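Local coordinates for 457aa long hypothetical protein (Pyrococcus horikoshii, PDB 2CSU), which is of unknown function but belongs to a family of proteins that pair a CoA-binding Rossmann-type domain with succinyl-CoA-ligase-like domains, at residues I11-A16 and L67-V72; K38-N43 and K53-V58. All coordinates share one frame; numbering follows the deposited sequence.

Interaction 1 (I11-A16 and L67-V72); sequences IAVIGA and LAIIVV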
loop_
_atom_site.group_PDB
_atom_site.type_symbol
_atom_site.label_atom_id
_atom_site.label_comp_id
_atom_site.label_asym_id
_atom_site.label_seq_id
_atom_site.Cartn_x
_atom_site.Cartn_y
_atom_site.Cartn_z
ATOM N N ILE A 11 19.030 30.813 10.225
ATOM C CA ILE A 11 17.595 30.655 10.422
ATOM C C ILE A 11 17.105 31.235 11.732
ATOM O O ILE A 11 17.680 30.989 12.783
ATOM C CB ILE A 11 17.169 29.168 10.418
ATOM C CG1 ILE A 11 17.685 28.465 9.167
ATOM C CG2 ILE A 11 15.655 29.070 10.513
ATOM C CD1 ILE A 11 17.354 26.985 9.125
ATOM N N ALA A 12 16.025 31.999 11.658
ATOM C CA ALA A 12 15.419 32.573 12.846
ATOM C C ALA A 12 14.089 31.863 13.040
ATOM O O ALA A 12 13.245 31.842 12.131
ATOM C CB ALA A 12 15.190 34.088 12.666
ATOM N N VAL A 13 13.908 31.235 14.194
ATOM C CA VAL A 13 12.632 30.584 14.446
ATOM C C VAL A 13 11.924 31.475 15.444
ATOM O O VAL A 13 12.247 31.487 16.628
ATOM C CB VAL A 13 12.793 29.173 15.008
ATOM C CG1 VAL A 13 11.416 28.537 15.174
ATOM C CG2 VAL A 13 13.641 28.329 14.056
ATOM N N ILE A 14 10.971 32.253 14.947
ATOM C CA ILE A 14 10.253 33.187 15.797
ATOM C C ILE A 14 9.053 32.491 16.406
ATOM O O ILE A 14 8.086 32.184 15.726
ATOM C CB ILE A 14 9.861 34.435 14.971
ATOM C CG1 ILE A 14 11.118 34.932 14.235
ATOM C CG2 ILE A 14 9.280 35.524 15.880
ATOM C CD1 ILE A 14 10.935 36.183 13.383
ATOM N N GLY A 15 9.141 32.221 17.699
ATOM C CA GLY A 15 8.072 31.519 18.371
ATOM C C GLY A 15 8.617 30.206 18.903
ATOM O O GLY A 15 7.872 29.362 19.393
ATOM N N ALA A 16 9.928 30.020 18.792
ATOM C CA ALA A 16 10.548 28.802 19.315
ATOM C C ALA A 16 10.067 28.723 20.761
ATOM O O ALA A 16 10.017 29.741 21.465
ATOM C CB ALA A 16 12.077 28.907 19.255
ATOM N N LEU A 67 16.631 33.374 6.515
ATOM C CA LEU A 67 15.371 32.636 6.605
ATOM C C LEU A 67 14.799 32.681 8.021
ATOM O O LEU A 67 15.495 32.459 9.001
ATOM C CB LEU A 67 15.627 31.183 6.210
ATOM C CG LEU A 67 14.419 30.283 6.472
ATOM C CD1 LEU A 67 13.219 30.675 5.610
ATOM C CD2 LEU A 67 14.694 28.812 6.166
ATOM N N ALA A 68 13.497 32.934 8.087
ATOM C CA ALA A 68 12.815 32.963 9.370
ATOM C C ALA A 68 11.532 32.168 9.293
ATOM O O ALA A 68 10.853 32.166 8.269
ATOM C CB ALA A 68 12.503 34.405 9.778
ATOM N N ILE A 69 11.203 31.491 10.386
ATOM C CA ILE A 69 9.981 30.723 10.459
ATOM C C ILE A 69 9.118 31.424 11.492
ATOM O O ILE A 69 9.516 31.564 12.654
ATOM C CB ILE A 69 10.216 29.284 10.937
ATOM C CG1 ILE A 69 11.401 28.641 10.191
ATOM C CG2 ILE A 69 8.926 28.488 10.774
ATOM C CD1 ILE A 69 11.349 28.751 8.679
ATOM N N ILE A 70 7.945 31.886 11.076
ATOM C CA ILE A 70 7.067 32.560 11.997
ATOM C C ILE A 70 6.024 31.575 12.489
ATOM O O ILE A 70 5.174 31.103 11.732
ATOM C CB ILE A 70 6.430 33.787 11.338
ATOM C CG1 ILE A 70 7.545 34.767 10.941
ATOM C CG2 ILE A 70 5.439 34.433 12.290
ATOM C CD1 ILE A 70 7.073 36.111 10.366
ATOM N N VAL A 71 6.125 31.251 13.775
ATOM C CA VAL A 71 5.227 30.306 14.412
ATOM C C VAL A 71 4.708 30.866 15.727
ATOM O O VAL A 71 4.666 30.202 16.757
ATOM C CB VAL A 71 5.978 28.992 14.627
ATOM C CG1 VAL A 71 7.094 29.188 15.655
ATOM C CG2 VAL A 71 5.014 27.924 15.118
ATOM N N VAL A 72 4.364 32.163 15.672
ATOM C CA VAL A 72 3.715 32.793 16.810
ATOM C C VAL A 72 2.215 32.967 16.549
ATOM O O VAL A 72 1.721 32.743 15.453
ATOM C CB VAL A 72 4.374 34.151 17.035
ATOM C CG1 VAL A 72 5.829 33.955 17.452
ATOM C CG2 VAL A 72 4.321 34.964 15.755
#
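The carbonyl oxygen of Ala12 is gripped twice by the neighbouring strand. The N-H of Ile69 meets it 2.7 Å from N to O, nearly in line with the carbonyl (C=O...N 171°), and the CA of Ala68 adds a C-H...O contact to the same oxygen at 3.0 Å. One step earlier Leu67 O is shared in the same way: Ala12 N donates to it at 2.7 Å in the carbonyl plane, and Ile11 CA lies close by. Ile14 N to Ile69 O and Val71 N to Ile14 O complete the parallel ladder.

Side chains alternate between the two faces. Ile11, Val13, Leu67 and Ile69 share one face; helix 23-31 packs on Ile11 and Val13 through Leu31, while Leu67 meets Phe5 and Pro8. Ala12, Ile14, Ala68 and Ile70 lie on the face of helix 74-87, where Cys84 meets Ile14 and Ala68. The methyls of Ala12 and Ala68 pack at 4.0 Å from CB to CB.

At the C-terminal ends the valines close in. Val71 CG1, set between its backbone N and carbonyl carbon (chi1 67°), comes within 3.2 Å of Ile14 O. Val72 CG1 is pressed tightly on Gly15 CA, 3.4 Å away, and touches Ile14 CG2 at 4.1 Å. Gly15, with phi 118°, is the third residue of a type II turn from Val13 to Ala16. Two adjacent parallel strands whose following helices depart to opposite faces form the topological switch point of a Rossmann-type fold, as expected of a CoA-binding domain.

Interaction 2 (K38-N43 and K53-V58); sequences KVYPVN and KAYKSV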
loop_
_atom_site.group_PDB
_atom_site.type_symbol
_atom_site.label_atom_id
_atom_site.label_comp_id
_atom_site.label_asym_id
_atom_site.label_seq_id
_atom_site.Cartn_x
_atom_site.Cartn_y
_atom_site.Cartn_z
ATOM N N LYS A 38 23.420 28.248 10.872
ATOM C CA LYS A 38 23.063 28.503 12.262
ATOM C C LYS A 38 21.563 28.744 12.441
ATOM O O LYS A 38 20.908 29.372 11.623
ATOM C CB LYS A 38 23.846 29.729 12.730
ATOM C CG LYS A 38 25.347 29.451 12.845
ATOM C CD LYS A 38 26.195 30.684 12.515
ATOM C CE LYS A 38 27.561 30.319 11.923
ATOM N NZ LYS A 38 28.554 30.225 12.991
ATOM N N VAL A 39 21.023 28.213 13.536
ATOM C CA VAL A 39 19.610 28.346 13.865
ATOM C C VAL A 39 19.499 29.056 15.205
ATOM O O VAL A 39 20.082 28.609 16.192
ATOM C CB VAL A 39 18.944 26.961 13.979
ATOM C CG1 VAL A 39 17.448 27.106 14.261
ATOM C CG2 VAL A 39 19.182 26.178 12.696
ATOM N N TYR A 40 18.758 30.162 15.232
ATOM C CA TYR A 40 18.578 30.954 16.452
ATOM C C TYR A 40 17.132 30.949 16.938
ATOM O O TYR A 40 16.218 31.202 16.167
ATOM C CB TYR A 40 18.984 32.412 16.203
ATOM C CG TYR A 40 20.361 32.596 15.627
ATOM C CD1 TYR A 40 21.465 32.818 16.455
ATOM C CD2 TYR A 40 20.569 32.533 14.248
ATOM C CE1 TYR A 40 22.742 32.974 15.919
ATOM C CE2 TYR A 40 21.839 32.686 13.703
ATOM C CZ TYR A 40 22.920 32.905 14.542
ATOM O OH TYR A 40 24.180 33.043 13.998
ATOM N N PRO A 41 16.909 30.661 18.226
ATOM C CA PRO A 41 15.538 30.652 18.747
ATOM C C PRO A 41 15.130 32.055 19.187
ATOM O O PRO A 41 15.817 32.684 20.002
ATOM C CB PRO A 41 15.631 29.698 19.927
ATOM C CG PRO A 41 17.018 30.012 20.479
ATOM C CD PRO A 41 17.865 30.125 19.221
ATOM N N VAL A 42 14.017 32.547 18.654
ATOM C CA VAL A 42 13.531 33.876 19.009
ATOM C C VAL A 42 12.238 33.772 19.779
ATOM O O VAL A 42 11.216 33.365 19.236
ATOM C CB VAL A 42 13.273 34.757 17.769
ATOM C CG1 VAL A 42 12.547 36.034 18.182
ATOM C CG2 VAL A 42 14.590 35.099 17.083
ATOM N N ASN A 43 12.281 34.150 21.050
ATOM C CA ASN A 43 11.120 34.089 21.933
ATOM C C ASN A 43 11.073 35.298 22.872
ATOM O O ASN A 43 12.081 35.756 23.395
ATOM C CB ASN A 43 11.180 32.792 22.740
ATOM C CG ASN A 43 9.871 32.588 23.456
ATOM O OD1 ASN A 43 9.468 33.377 24.304
ATOM N ND2 ASN A 43 9.171 31.509 23.062
ATOM N N LYS A 53 20.655 29.576 23.493
ATOM C CA LYS A 53 20.519 31.018 23.754
ATOM C C LYS A 53 19.468 31.576 22.827
ATOM O O LYS A 53 19.548 31.455 21.611
ATOM C CB LYS A 53 21.856 31.797 23.528
ATOM C CG LYS A 53 21.889 33.234 24.143
ATOM C CD LYS A 53 22.609 34.335 23.300
ATOM C CE LYS A 53 22.688 35.729 24.007
ATOM N NZ LYS A 53 24.098 36.149 24.182
ATOM N N ALA A 54 18.471 32.235 23.397
ATOM C CA ALA A 54 17.402 32.810 22.598
ATOM C C ALA A 54 17.426 34.334 22.608
ATOM O O ALA A 54 18.007 34.956 23.499
ATOM C CB ALA A 54 16.065 32.303 23.102
ATOM N N TYR A 55 16.786 34.926 21.609
ATOM C CA TYR A 55 16.716 36.376 21.488
ATOM C C TYR A 55 15.272 36.852 21.549
ATOM O O TYR A 55 14.358 36.182 21.049
ATOM C CB TYR A 55 17.377 36.821 20.179
ATOM C CG TYR A 55 18.860 36.504 20.131
ATOM C CD1 TYR A 55 19.801 37.363 20.713
ATOM C CD2 TYR A 55 19.319 35.322 19.544
ATOM C CE1 TYR A 55 21.167 37.049 20.709
ATOM C CE2 TYR A 55 20.681 34.997 19.536
ATOM C CZ TYR A 55 21.597 35.865 20.117
ATOM O OH TYR A 55 22.939 35.549 20.091
ATOM N N LYS A 56 15.081 38.010 22.175
ATOM C CA LYS A 56 13.763 38.614 22.339
ATOM C C LYS A 56 13.163 39.008 20.989
ATOM O O LYS A 56 11.958 38.985 20.770
ATOM C CB LYS A 56 13.918 39.855 23.218
ATOM C CG LYS A 56 14.220 39.499 24.674
ATOM C CD LYS A 56 14.809 40.677 25.450
ATOM C CE LYS A 56 15.342 40.261 26.824
ATOM N NZ LYS A 56 16.577 39.497 26.660
ATOM N N SER A 57 14.058 39.419 20.074
ATOM C CA SER A 57 13.611 39.790 18.739
ATOM C C SER A 57 14.633 39.378 17.678
ATOM O O SER A 57 15.823 39.244 17.936
ATOM C CB SER A 57 13.410 41.306 18.707
ATOM O OG SER A 57 13.337 41.744 17.351
ATOM N N VAL A 58 14.124 39.129 16.459
ATOM C CA VAL A 58 15.012 38.719 15.380
ATOM C C VAL A 58 16.025 39.812 15.035
ATOM O O VAL A 58 16.970 39.613 14.284
ATOM C CB VAL A 58 14.158 38.401 14.153
ATOM C CG1 VAL A 58 13.380 39.642 13.726
ATOM C CG2 VAL A 58 15.044 37.950 13.008
#
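Tyr40 CD1 lies 3.9 Å from Tyr55 CE2, the two side chains crossing obliquely. Both take the same first torsion, CG beside the backbone N and anti to the carbonyl carbon. Ile61 touches both tyrosines, and the Tyr40 hydroxyl reaches Asp63 through a weak hydrogen bond.

Next along the strand, the ring of Pro41 is laid against the backbone of the partner segment. Its CG is 3.1 Å from Lys53 O, with CD nearly as near, and the same CG packs on Ala54 CB at 3.6 Å. From the other segment the Ala54 methyl leans on Pro41 O, which also accepts the N-H of Tyr55 at 2.9 Å, in the carbonyl plane.

Strand 38-42 is an outer strand of the five-stranded parallel sheet of the Rossmann-type domain, and residues 54-56 run alongside it in the same direction, extending its edge by the single bridge of Val42 with Tyr55. Asn43 N closes this bridge by donating to Tyr55 O at 2.9 Å, a bent bond (135° at the hydrogen) from a donor tilted out of the carbonyl plane. The CA of Val42 lends that oxygen a C-H...O contact.

Both methyls of Val42 pack on the partner segment. With CG1 turned away from its backbone N (chi1 170°), that methyl sits 3.4 Å from Tyr55 O, while CG2 faces Val58, 4.4 Å from its CB. Asn43 CB points away from 53-58, and its amide finds partners outside both segments: ND2 lies unusually close to Ala16 O, probably hydrogen-bonded to it, and OD1 takes Lys45 N in an Asx turn. Ser57 OG bonds to Gln83 OE1 on helix 74-87 and to Lys59 N, the latter forming an ST turn.

From the N terminus the chain lays down strand 10-14, turns through Gly15, runs along helix 23-31 and crosses over to strand 38-42 beside the first strand. After a short excursion through strands 48-49 and 52-53 it returns, and interaction 2 closes a loop of nine residues against that outer strand. The chain then enters strand 67-70 on the other flank of strand 10-14, where interaction 1 closes a loop of fifty residues with interaction 2 nested inside it. The centres of the two contacts lie about 8 Å apart. Packing of Pro41 on Ala16 and of Val58 on Ala12 joins them directly, so the end of the outer strand and the 53-58 segment are tied to strand 10-14 and the turn after it.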